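PDB 2QGM: succinoglycan biosynthesis protein from Bacillus cereus ATCC 14579, which probably acts as a hydrolase of the erythromycin esterase type, its exact substrate and any part in succinoglycan biosynthesis being unproven. Local coordinates for residues A74-H84 against G299-I310; Q166-A174 against H282-A293. All blocks are in the same frame, centred on the assembly; numbering follows the deposited sequence.

How the contacts relate
Both contacts belong to one mixed beta-sheet, with centres about 12 Å apart. Contact 1 pairs the inner strands 76-79 and 301-304. Contact 2 lays helix 276-297 along strand 166-171, an outermost strand of the sheet, with strand 108-111 between the two sites. Along the chain the order is 74-84, 166-174, 282-293 and 299-310, so contact 2 forms within the excursion that contact 1 brings back to strand 76-79. Helix 276-297 leads directly into strand 301-304, and this short link couples the two contacts. They also touch through His309 and Glu283, probably by a hydrogen bond, and through Tyr76 on Met291, which ties the helical layer to the middle of the sheet.

Contact 1: A74-H84 against G299-I310; sequences AQYVGLGENTH and GKTMVWAHNIHI
Val303 O receives the backbone N-H of Leu79 at 2.7 Å, almost straight at 175°, and the C-H of Gly78 CA comes up beside it. It belongs to the parallel ladder that joins strands 76-79 and 301-304 as neighbours inside the mixed sheet of this alpha/beta fold. Thr301 N bonds to Gln75 O, Val77 N to Thr301 O and Val303 N to Val77 O, after which the ladder fades into a weak bond from Ala305 N to Leu79 O. Tyr76 and its register partner Thr301 lie side by side on one face; on the other, Leu79 reaches diagonally, its CD1 4.3 Å from CB of Met302, which is present as selenomethionine. At the starting end of the strands, the extended Lys300 brings NZ to a water, 2.8 Å away, that donates to Ala74 O; NZ also bonds to Met104 O.

Beyond the C-terminal ends, where parallel sheets commonly carry their active sites, polar side chains gather. CG of Glu81 sits between the backbone N and the carbonyl carbon (chi1 45°), and from there the extended chain carries the carboxylate to Trp304, the two planes 75° apart. Lys93 forms a salt bridge with OE1; Tyr140 bonds to OE2 and is also the main polar partner of Trp304. Asn307 N donates to Glu81 O at 3.2 Å from above the carbonyl plane, and Asn307 ND2 holds Ser341 O. His306 turns its edge to the face of His84, in a T-shaped pair with centroids 4.7 Å apart. As N-cap of helix 307-310 it accepts Ile308 N at ND1, 3.0 Å away in the ring plane, while NE2 bonds to Ile410 O. Glu81 O lies 3.4 Å above the centre of the His306 ring.

Contact 2: Q166-A174 against H282-A293; sequences QFIGLDLKA and HEQYLADHAMWA
His289 and Leu170 slide past each other in opposite directions, the imidazole edge reaching the strand backbone while the end of the leucine side chain comes to the helix. His289 ND1 donates to Leu170 O at 2.8 Å, with the oxygen in the ring plane; Leu170 CD2 meanwhile rests against His289 CB, 3.6 Å away, and Ala290 CB. Asp171 crosses His282 obliquely, carboxylate and ring planes 47° apart. With CG anti to the backbone N (chi1 176°), His282 stretches off the helix, and its NE2 meets the syn side of Asp171 OD1 at 2.6 Å. The same oxygen takes Leu172 N on its anti side, so two donors grip it. His282 ND1 bonds to Glu283 OE2, whose other oxygen, OE1, probably hydrogen-bonds to His309 ND1. Leu172 stands at about a right angle to Tyr285, CD1 lying 3.8 Å from Tyr285 CD2. Near the C-terminal end of the helix segment, Ile168 CD1 meets Ala293 CB at 3.8 Å, and CG1 faces the edge of the Trp292 indole. Helix 282-293 runs back along strand 166-171, at 161° to it, as where helices pack on the parallel strands of layered alpha/beta folds; it ends a long, multi-helix crossover to strand 301-304.

Contact 1: A74-H84 against G299-I310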
loop_
_atom_site.group_PDB
_atom_site.type_symbol
_atom_site.label_atom_id
_atom_site.label_comp_id
_atom_site.label_asym_id
_atom_site.label_seq_id
_atom_site.Cartn_x
_atom_site.Cartn_y
_atom_site.Cartn_z
ATOM N N ALA A 74 -9.217 -14.803 -5.524
ATOM C CA ALA A 74 -9.350 -13.355 -5.436
ATOM C C ALA A 74 -8.312 -12.698 -6.344
ATOM O O ALA A 74 -7.149 -13.119 -6.369
ATOM C CB ALA A 74 -9.152 -12.900 -3.995
ATOM N N GLN A 75 -8.721 -11.671 -7.089
ATOM C CA GLN A 75 -7.795 -10.977 -7.990
ATOM C C GLN A 75 -7.083 -9.780 -7.346
ATOM O O GLN A 75 -6.140 -9.246 -7.924
ATOM C CB GLN A 75 -8.526 -10.508 -9.251
ATOM C CG GLN A 75 -9.155 -11.620 -10.085
ATOM C CD GLN A 75 -9.864 -11.066 -11.305
ATOM O OE1 GLN A 75 -10.695 -10.168 -11.192
ATOM N NE2 GLN A 75 -9.538 -11.599 -12.480
ATOM N N TYR A 76 -7.541 -9.354 -6.170
ATOM C CA TYR A 76 -6.908 -8.236 -5.466
ATOM C C TYR A 76 -6.553 -8.622 -4.039
ATOM O O TYR A 76 -7.406 -9.109 -3.292
ATOM C CB TYR A 76 -7.821 -7.015 -5.383
ATOM C CG TYR A 76 -8.166 -6.377 -6.700
ATOM C CD1 TYR A 76 -9.125 -6.940 -7.536
ATOM C CD2 TYR A 76 -7.586 -5.172 -7.081
ATOM C CE1 TYR A 76 -9.508 -6.314 -8.714
ATOM C CE2 TYR A 76 -7.965 -4.529 -8.262
ATOM C CZ TYR A 76 -8.933 -5.106 -9.069
ATOM O OH TYR A 76 -9.378 -4.461 -10.203
ATOM N N VAL A 77 -5.299 -8.407 -3.652
ATOM C CA VAL A 77 -4.874 -8.722 -2.289
ATOM C C VAL A 77 -4.207 -7.514 -1.644
ATOM O O VAL A 77 -3.235 -6.980 -2.180
ATOM C CB VAL A 77 -3.880 -9.919 -2.249
ATOM C CG1 VAL A 77 -3.266 -10.047 -0.856
ATOM C CG2 VAL A 77 -4.594 -11.214 -2.607
ATOM N N GLY A 78 -4.733 -7.084 -0.498
ATOM C CA GLY A 78 -4.148 -5.957 0.209
ATOM C C GLY A 78 -3.164 -6.500 1.224
ATOM O O GLY A 78 -3.511 -7.389 1.997
ATOM N N LEU A 79 -1.940 -5.978 1.221
ATOM C CA LEU A 79 -0.895 -6.435 2.134
ATOM C C LEU A 79 -0.465 -5.286 3.036
ATOM O O LEU A 79 0.323 -4.430 2.633
ATOM C CB LEU A 79 0.320 -6.930 1.341
ATOM C CG LEU A 79 0.085 -7.969 0.245
ATOM C CD1 LEU A 79 1.338 -8.090 -0.618
ATOM C CD2 LEU A 79 -0.278 -9.311 0.873
ATOM N N GLY A 80 -0.972 -5.276 4.263
ATOM C CA GLY A 80 -0.631 -4.201 5.182
ATOM C C GLY A 80 0.646 -4.361 5.988
ATOM O O GLY A 80 1.348 -5.368 5.889
ATOM N N GLU A 81 0.948 -3.330 6.770
ATOM C CA GLU A 81 2.104 -3.308 7.658
ATOM C C GLU A 81 1.695 -2.533 8.907
ATOM O O GLU A 81 1.115 -1.439 8.821
ATOM C CB GLU A 81 3.321 -2.670 6.964
ATOM C CG GLU A 81 3.022 -1.396 6.195
ATOM C CD GLU A 81 4.169 -0.998 5.289
ATOM O OE1 GLU A 81 4.666 -1.872 4.550
ATOM O OE2 GLU A 81 4.572 0.187 5.302
ATOM N N ASN A 82 1.977 -3.118 10.070
ATOM C CA ASN A 82 1.607 -2.511 11.341
ATOM C C ASN A 82 2.282 -1.168 11.591
ATOM O O ASN A 82 1.712 -0.290 12.239
ATOM C CB ASN A 82 1.906 -3.472 12.495
ATOM C CG ASN A 82 0.921 -3.316 13.635
ATOM O OD1 ASN A 82 0.177 -2.336 13.687
ATOM N ND2 ASN A 82 0.905 -4.280 14.553
ATOM N N THR A 83 3.506 -1.021 11.100
ATOM C CA THR A 83 4.236 0.232 11.230
ATOM C C THR A 83 4.908 0.445 9.889
ATOM O O THR A 83 4.800 -0.400 8.991
ATOM C CB THR A 83 5.341 0.178 12.311
ATOM O OG1 THR A 83 6.532 -0.395 11.752
ATOM C CG2 THR A 83 4.882 -0.655 13.503
ATOM N N HIS A 84 5.596 1.575 9.750
ATOM C CA HIS A 84 6.332 1.900 8.530
ATOM C C HIS A 84 7.827 1.754 8.814
ATOM O O HIS A 84 8.654 2.329 8.118
ATOM C CB HIS A 84 6.034 3.339 8.094
ATOM C CG HIS A 84 4.786 3.478 7.276
ATOM N ND1 HIS A 84 3.969 4.587 7.334
ATOM C CD2 HIS A 84 4.243 2.666 6.336
ATOM C CE1 HIS A 84 2.980 4.453 6.469
ATOM N NE2 HIS A 84 3.125 3.295 5.849
ATOM N N GLY A 299 -4.076 -10.227 -15.110
ATOM C CA GLY A 299 -3.340 -10.985 -14.112
ATOM C C GLY A 299 -4.011 -10.790 -12.767
ATOM O O GLY A 299 -5.232 -10.882 -12.673
ATOM N N LYS A 300 -3.220 -10.521 -11.733
ATOM C CA LYS A 300 -3.758 -10.292 -10.395
ATOM C C LYS A 300 -2.986 -9.141 -9.759
ATOM O O LYS A 300 -1.825 -8.905 -10.091
ATOM C CB LYS A 300 -3.634 -11.552 -9.540
ATOM C CG LYS A 300 -4.419 -12.741 -10.067
ATOM C CD LYS A 300 -4.189 -13.942 -9.163
ATOM C CE LYS A 300 -5.023 -15.131 -9.575
ATOM N NZ LYS A 300 -4.642 -16.321 -8.771
ATOM N N THR A 301 -3.638 -8.443 -8.832
ATOM C CA THR A 301 -3.057 -7.270 -8.190
ATOM C C THR A 301 -2.822 -7.300 -6.694
ATOM O O THR A 301 -3.679 -7.699 -5.908
ATOM C CB THR A 301 -3.918 -6.037 -8.481
ATOM O OG1 THR A 301 -4.060 -5.907 -9.895
ATOM C CG2 THR A 301 -3.274 -4.777 -7.917
HETATM N N MSE A 302 -1.634 -6.848 -6.315
HETATM C CA MSE A 302 -1.237 -6.769 -4.921
HETATM C C MSE A 302 -1.185 -5.296 -4.532
HETATM O O MSE A 302 -0.642 -4.477 -5.270
HETATM C CB MSE A 302 0.148 -7.379 -4.729
HETATM C CG MSE A 302 0.265 -8.859 -5.092
HETATM SE SE MSE A 302 2.138 -9.393 -5.237
HETATM C CE MSE A 302 2.478 -8.625 -6.966
ATOM N N VAL A 303 -1.765 -4.958 -3.387
ATOM C CA VAL A 303 -1.736 -3.583 -2.904
ATOM C C VAL A 303 -0.900 -3.557 -1.621
ATOM O O VAL A 303 -1.283 -4.115 -0.591
ATOM C CB VAL A 303 -3.155 -3.046 -2.620
ATOM C CG1 VAL A 303 -3.082 -1.632 -2.017
ATOM C CG2 VAL A 303 -3.948 -3.023 -3.918
ATOM N N TRP A 304 0.266 -2.930 -1.717
ATOM C CA TRP A 304 1.189 -2.810 -0.592
ATOM C C TRP A 304 0.998 -1.433 0.024
ATOM O O TRP A 304 1.228 -0.415 -0.631
ATOM C CB TRP A 304 2.628 -2.964 -1.093
ATOM C CG TRP A 304 3.699 -2.740 -0.055
ATOM C CD1 TRP A 304 3.903 -1.616 0.691
ATOM C CD2 TRP A 304 4.763 -3.643 0.281
ATOM N NE1 TRP A 304 5.035 -1.761 1.466
ATOM C CE2 TRP A 304 5.578 -2.997 1.232
ATOM C CE3 TRP A 304 5.105 -4.937 -0.135
ATOM C CZ2 TRP A 304 6.719 -3.598 1.777
ATOM C CZ3 TRP A 304 6.239 -5.536 0.406
ATOM C CH2 TRP A 304 7.032 -4.866 1.352
ATOM N N ALA A 305 0.581 -1.392 1.283
ATOM C CA ALA A 305 0.358 -0.110 1.945
ATOM C C ALA A 305 0.261 -0.342 3.437
ATOM O O ALA A 305 0.362 -1.472 3.897
ATOM C CB ALA A 305 -0.937 0.517 1.426
ATOM N N HIS A 306 0.082 0.731 4.190
ATOM C CA HIS A 306 -0.054 0.607 5.628
ATOM C C HIS A 306 -1.377 -0.098 5.931
ATOM O O HIS A 306 -2.291 -0.076 5.112
ATOM C CB HIS A 306 -0.069 1.989 6.278
ATOM C CG HIS A 306 0.094 1.954 7.765
ATOM N ND1 HIS A 306 -0.906 1.541 8.620
ATOM C CD2 HIS A 306 1.159 2.248 8.549
ATOM C CE1 HIS A 306 -0.464 1.580 9.864
ATOM N NE2 HIS A 306 0.788 2.006 9.848
ATOM N N ASN A 307 -1.474 -0.724 7.100
ATOM C CA ASN A 307 -2.713 -1.384 7.520
ATOM C C ASN A 307 -3.885 -0.432 7.323
ATOM O O ASN A 307 -4.952 -0.820 6.859
ATOM C CB ASN A 307 -2.676 -1.738 9.009
ATOM C CG ASN A 307 -1.970 -3.047 9.297
ATOM O OD1 ASN A 307 -1.680 -3.836 8.396
ATOM N ND2 ASN A 307 -1.714 -3.299 10.579
ATOM N N ILE A 308 -3.684 0.820 7.711
ATOM C CA ILE A 308 -4.729 1.831 7.606
ATOM C C ILE A 308 -5.391 1.921 6.229
ATOM O O ILE A 308 -6.618 2.007 6.131
ATOM C CB ILE A 308 -4.164 3.217 7.968
ATOM C CG1 ILE A 308 -3.778 3.250 9.446
ATOM C CG2 ILE A 308 -5.176 4.305 7.606
ATOM C CD1 ILE A 308 -4.940 3.091 10.404
ATOM N N HIS A 309 -4.584 1.899 5.174
ATOM C CA HIS A 309 -5.105 2.024 3.819
ATOM C C HIS A 309 -5.703 0.768 3.194
ATOM O O HIS A 309 -6.592 0.868 2.354
ATOM C CB HIS A 309 -4.013 2.589 2.900
ATOM C CG HIS A 309 -3.546 3.953 3.297
ATOM N ND1 HIS A 309 -4.316 5.082 3.129
ATOM C CD2 HIS A 309 -2.401 4.362 3.897
ATOM C CE1 HIS A 309 -3.667 6.130 3.607
ATOM N NE2 HIS A 309 -2.503 5.717 4.079
ATOM N N ILE A 310 -5.229 -0.411 3.591
ATOM C CA ILE A 310 -5.769 -1.637 3.016
ATOM C C ILE A 310 -6.979 -2.198 3.766
ATOM O O ILE A 310 -7.723 -3.020 3.225
ATOM C CB ILE A 310 -4.675 -2.744 2.897
ATOM C CG1 ILE A 310 -4.163 -3.156 4.272
ATOM C CG2 ILE A 310 -3.531 -2.243 2.023
ATOM C CD1 ILE A 310 -4.883 -4.360 4.861
HETATM O O HOH W 1 -5.897 -15.512 -6.373
#

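Contact 2: Q166-A174 against H282-A293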
loop_
_atom_site.group_PDB
_atom_site.type_symbol
_atom_site.label_atom_id
_atom_site.label_comp_id
_atom_site.label_asym_id
_atom_site.label_seq_id
_atom_site.Cartn_x
_atom_site.Cartn_y
_atom_site.Cartn_z
ATOM N N GLN A 166 4.428 -5.553 -13.008
ATOM C CA GLN A 166 4.301 -4.129 -13.279
ATOM C C GLN A 166 4.349 -3.422 -11.928
ATOM O O GLN A 166 3.701 -3.850 -10.972
ATOM C CB GLN A 166 2.961 -3.833 -13.970
ATOM C CG GLN A 166 2.823 -4.446 -15.367
ATOM C CD GLN A 166 3.850 -3.909 -16.346
ATOM O OE1 GLN A 166 4.062 -2.697 -16.440
ATOM N NE2 GLN A 166 4.483 -4.806 -17.095
ATOM N N PHE A 167 5.132 -2.355 -11.840
ATOM C CA PHE A 167 5.208 -1.597 -10.599
ATOM C C PHE A 167 4.357 -0.353 -10.808
ATOM O O PHE A 167 4.551 0.373 -11.791
ATOM C CB PHE A 167 6.654 -1.190 -10.301
ATOM C CG PHE A 167 6.846 -0.656 -8.911
ATOM C CD1 PHE A 167 6.264 0.555 -8.526
ATOM C CD2 PHE A 167 7.563 -1.382 -7.973
ATOM C CE1 PHE A 167 6.395 1.023 -7.215
ATOM C CE2 PHE A 167 7.701 -0.925 -6.663
ATOM C CZ PHE A 167 7.117 0.279 -6.279
ATOM N N ILE A 168 3.409 -0.125 -9.901
ATOM C CA ILE A 168 2.523 1.030 -9.986
ATOM C C ILE A 168 2.609 1.859 -8.704
ATOM O O ILE A 168 2.483 1.317 -7.603
ATOM C CB ILE A 168 1.036 0.600 -10.164
ATOM C CG1 ILE A 168 0.867 -0.271 -11.406
ATOM C CG2 ILE A 168 0.142 1.823 -10.227
ATOM C CD1 ILE A 168 0.934 -1.748 -11.114
ATOM N N GLY A 169 2.827 3.163 -8.855
ATOM C CA GLY A 169 2.873 4.056 -7.705
ATOM C C GLY A 169 1.470 4.618 -7.550
ATOM O O GLY A 169 1.034 5.439 -8.354
ATOM N N LEU A 170 0.759 4.166 -6.524
ATOM C CA LEU A 170 -0.628 4.574 -6.288
ATOM C C LEU A 170 -0.857 5.993 -5.795
ATOM O O LEU A 170 -1.885 6.600 -6.109
ATOM C CB LEU A 170 -1.271 3.652 -5.253
ATOM C CG LEU A 170 -1.331 2.146 -5.486
ATOM C CD1 LEU A 170 -1.799 1.478 -4.198
ATOM C CD2 LEU A 170 -2.267 1.830 -6.637
ATOM N N ASP A 171 0.089 6.494 -5.011
ATOM C CA ASP A 171 -0.025 7.802 -4.373
ATOM C C ASP A 171 0.108 9.062 -5.205
ATOM O O ASP A 171 0.636 9.065 -6.324
ATOM C CB ASP A 171 0.942 7.889 -3.188
ATOM C CG ASP A 171 0.254 8.334 -1.902
ATOM O OD1 ASP A 171 -0.696 9.138 -1.983
ATOM O OD2 ASP A 171 0.673 7.888 -0.813
ATOM N N LEU A 172 -0.380 10.144 -4.604
ATOM C CA LEU A 172 -0.397 11.465 -5.216
ATOM C C LEU A 172 0.050 12.548 -4.231
ATOM O O LEU A 172 -0.577 13.603 -4.142
ATOM C CB LEU A 172 -1.818 11.783 -5.692
ATOM C CG LEU A 172 -2.424 10.938 -6.818
ATOM C CD1 LEU A 172 -3.899 11.295 -7.024
ATOM C CD2 LEU A 172 -1.638 11.192 -8.093
ATOM N N LYS A 173 1.122 12.300 -3.487
ATOM C CA LYS A 173 1.589 13.304 -2.537
ATOM C C LYS A 173 2.493 14.327 -3.218
ATOM O O LYS A 173 2.895 15.318 -2.610
ATOM C CB LYS A 173 2.311 12.636 -1.371
ATOM C CG LYS A 173 1.417 11.683 -0.601
ATOM C CD LYS A 173 2.070 11.190 0.667
ATOM C CE LYS A 173 3.332 10.415 0.363
ATOM N NZ LYS A 173 3.890 9.803 1.600
ATOM N N ALA A 174 2.775 14.087 -4.497
ATOM C CA ALA A 174 3.608 14.967 -5.305
ATOM C C ALA A 174 3.596 14.506 -6.764
ATOM O O ALA A 174 3.351 13.332 -7.053
ATOM C CB ALA A 174 5.044 14.961 -4.785
ATOM N N HIS A 282 -8.336 11.402 -1.739
ATOM C CA HIS A 282 -7.048 10.726 -1.760
ATOM C C HIS A 282 -7.210 9.204 -1.722
ATOM O O HIS A 282 -6.584 8.488 -2.515
ATOM C CB HIS A 282 -6.190 11.181 -0.579
ATOM C CG HIS A 282 -4.883 10.455 -0.474
ATOM N ND1 HIS A 282 -4.716 9.339 0.314
ATOM C CD2 HIS A 282 -3.691 10.679 -1.076
ATOM C CE1 HIS A 282 -3.470 8.906 0.196
ATOM N NE2 HIS A 282 -2.830 9.700 -0.640
ATOM N N GLU A 283 -8.046 8.711 -0.809
ATOM C CA GLU A 283 -8.259 7.263 -0.682
ATOM C C GLU A 283 -8.981 6.711 -1.911
ATOM O O GLU A 283 -8.701 5.600 -2.374
ATOM C CB GLU A 283 -9.045 6.951 0.597
ATOM C CG GLU A 283 -8.341 7.380 1.887
ATOM C CD GLU A 283 -6.927 6.817 2.018
ATOM O OE1 GLU A 283 -6.765 5.579 2.110
ATOM O OE2 GLU A 283 -5.976 7.621 2.034
ATOM N N GLN A 284 -9.908 7.501 -2.436
ATOM C CA GLN A 284 -10.664 7.137 -3.620
ATOM C C GLN A 284 -9.668 6.873 -4.763
ATOM O O GLN A 284 -9.737 5.845 -5.436
ATOM C CB GLN A 284 -11.592 8.300 -3.970
ATOM C CG GLN A 284 -12.738 8.017 -4.908
ATOM C CD GLN A 284 -13.742 9.158 -4.866
ATOM O OE1 GLN A 284 -14.247 9.505 -3.793
ATOM N NE2 GLN A 284 -14.029 9.751 -6.023
ATOM N N TYR A 285 -8.729 7.795 -4.953
ATOM C CA TYR A 285 -7.739 7.669 -6.007
ATOM C C TYR A 285 -6.759 6.520 -5.800
ATOM O O TYR A 285 -6.294 5.918 -6.771
ATOM C CB TYR A 285 -7.001 9.000 -6.192
ATOM C CG TYR A 285 -7.937 10.111 -6.624
ATOM C CD1 TYR A 285 -9.092 9.822 -7.351
ATOM C CD2 TYR A 285 -7.662 11.443 -6.334
ATOM C CE1 TYR A 285 -9.953 10.837 -7.779
ATOM C CE2 TYR A 285 -8.516 12.466 -6.756
ATOM C CZ TYR A 285 -9.658 12.154 -7.481
ATOM O OH TYR A 285 -10.502 13.156 -7.919
ATOM N N LEU A 286 -6.433 6.197 -4.552
ATOM C CA LEU A 286 -5.540 5.064 -4.329
ATOM C C LEU A 286 -6.237 3.835 -4.903
ATOM O O LEU A 286 -5.633 3.043 -5.630
ATOM C CB LEU A 286 -5.288 4.838 -2.841
ATOM C CG LEU A 286 -4.368 5.830 -2.131
ATOM C CD1 LEU A 286 -4.231 5.412 -0.667
ATOM C CD2 LEU A 286 -2.989 5.850 -2.808
ATOM N N ALA A 287 -7.517 3.689 -4.561
ATOM C CA ALA A 287 -8.324 2.573 -5.032
ATOM C C ALA A 287 -8.450 2.581 -6.545
ATOM O O ALA A 287 -8.322 1.537 -7.190
ATOM C CB ALA A 287 -9.706 2.615 -4.390
ATOM N N ASP A 288 -8.709 3.755 -7.118
ATOM C CA ASP A 288 -8.844 3.864 -8.566
ATOM C C ASP A 288 -7.573 3.378 -9.251
ATOM O O ASP A 288 -7.626 2.618 -10.214
ATOM C CB ASP A 288 -9.103 5.314 -8.987
ATOM C CG ASP A 288 -10.483 5.809 -8.596
ATOM O OD1 ASP A 288 -11.381 4.980 -8.316
ATOM O OD2 ASP A 288 -10.663 7.043 -8.581
ATOM N N HIS A 289 -6.425 3.819 -8.755
ATOM C CA HIS A 289 -5.171 3.402 -9.365
ATOM C C HIS A 289 -4.954 1.896 -9.277
ATOM O O HIS A 289 -4.491 1.280 -10.238
ATOM C CB HIS A 289 -4.002 4.159 -8.741
ATOM C CG HIS A 289 -3.843 5.549 -9.279
ATOM N ND1 HIS A 289 -3.180 6.544 -8.594
ATOM C CD2 HIS A 289 -4.250 6.104 -10.446
ATOM C CE1 HIS A 289 -3.185 7.651 -9.314
ATOM N NE2 HIS A 289 -3.827 7.412 -10.444
ATOM N N ALA A 290 -5.305 1.299 -8.144
ATOM C CA ALA A 290 -5.142 -0.145 -7.983
ATOM C C ALA A 290 -5.996 -0.902 -9.004
ATOM O O ALA A 290 -5.535 -1.865 -9.626
ATOM C CB ALA A 290 -5.525 -0.551 -6.583
HETATM N N MSE A 291 -7.241 -0.461 -9.169
HETATM C CA MSE A 291 -8.151 -1.085 -10.117
HETATM C C MSE A 291 -7.758 -0.773 -11.550
HETATM O O MSE A 291 -7.978 -1.584 -12.443
HETATM C CB MSE A 291 -9.590 -0.652 -9.819
HETATM C CG MSE A 291 -10.083 -1.309 -8.534
HETATM SE SE MSE A 291 -11.900 -0.918 -8.004
HETATM C CE MSE A 291 -12.829 -1.665 -9.531
ATOM N N TRP A 292 -7.165 0.394 -11.779
ATOM C CA TRP A 292 -6.734 0.730 -13.126
ATOM C C TRP A 292 -5.654 -0.273 -13.548
ATOM O O TRP A 292 -5.611 -0.716 -14.688
ATOM C CB TRP A 292 -6.158 2.148 -13.184
ATOM C CG TRP A 292 -5.379 2.398 -14.438
ATOM C CD1 TRP A 292 -5.873 2.748 -15.662
ATOM C CD2 TRP A 292 -3.965 2.255 -14.599
ATOM N NE1 TRP A 292 -4.850 2.832 -16.577
ATOM C CE2 TRP A 292 -3.663 2.530 -15.948
ATOM C CE3 TRP A 292 -2.916 1.917 -13.730
ATOM C CZ2 TRP A 292 -2.359 2.477 -16.457
ATOM C CZ3 TRP A 292 -1.620 1.864 -14.232
ATOM C CH2 TRP A 292 -1.354 2.143 -15.585
ATOM N N ALA A 293 -4.784 -0.630 -12.611
ATOM C CA ALA A 293 -3.714 -1.559 -12.906
ATOM C C ALA A 293 -4.262 -2.927 -13.300
ATOM O O ALA A 293 -3.785 -3.549 -14.255
ATOM C CB ALA A 293 -2.792 -1.697 -11.705
#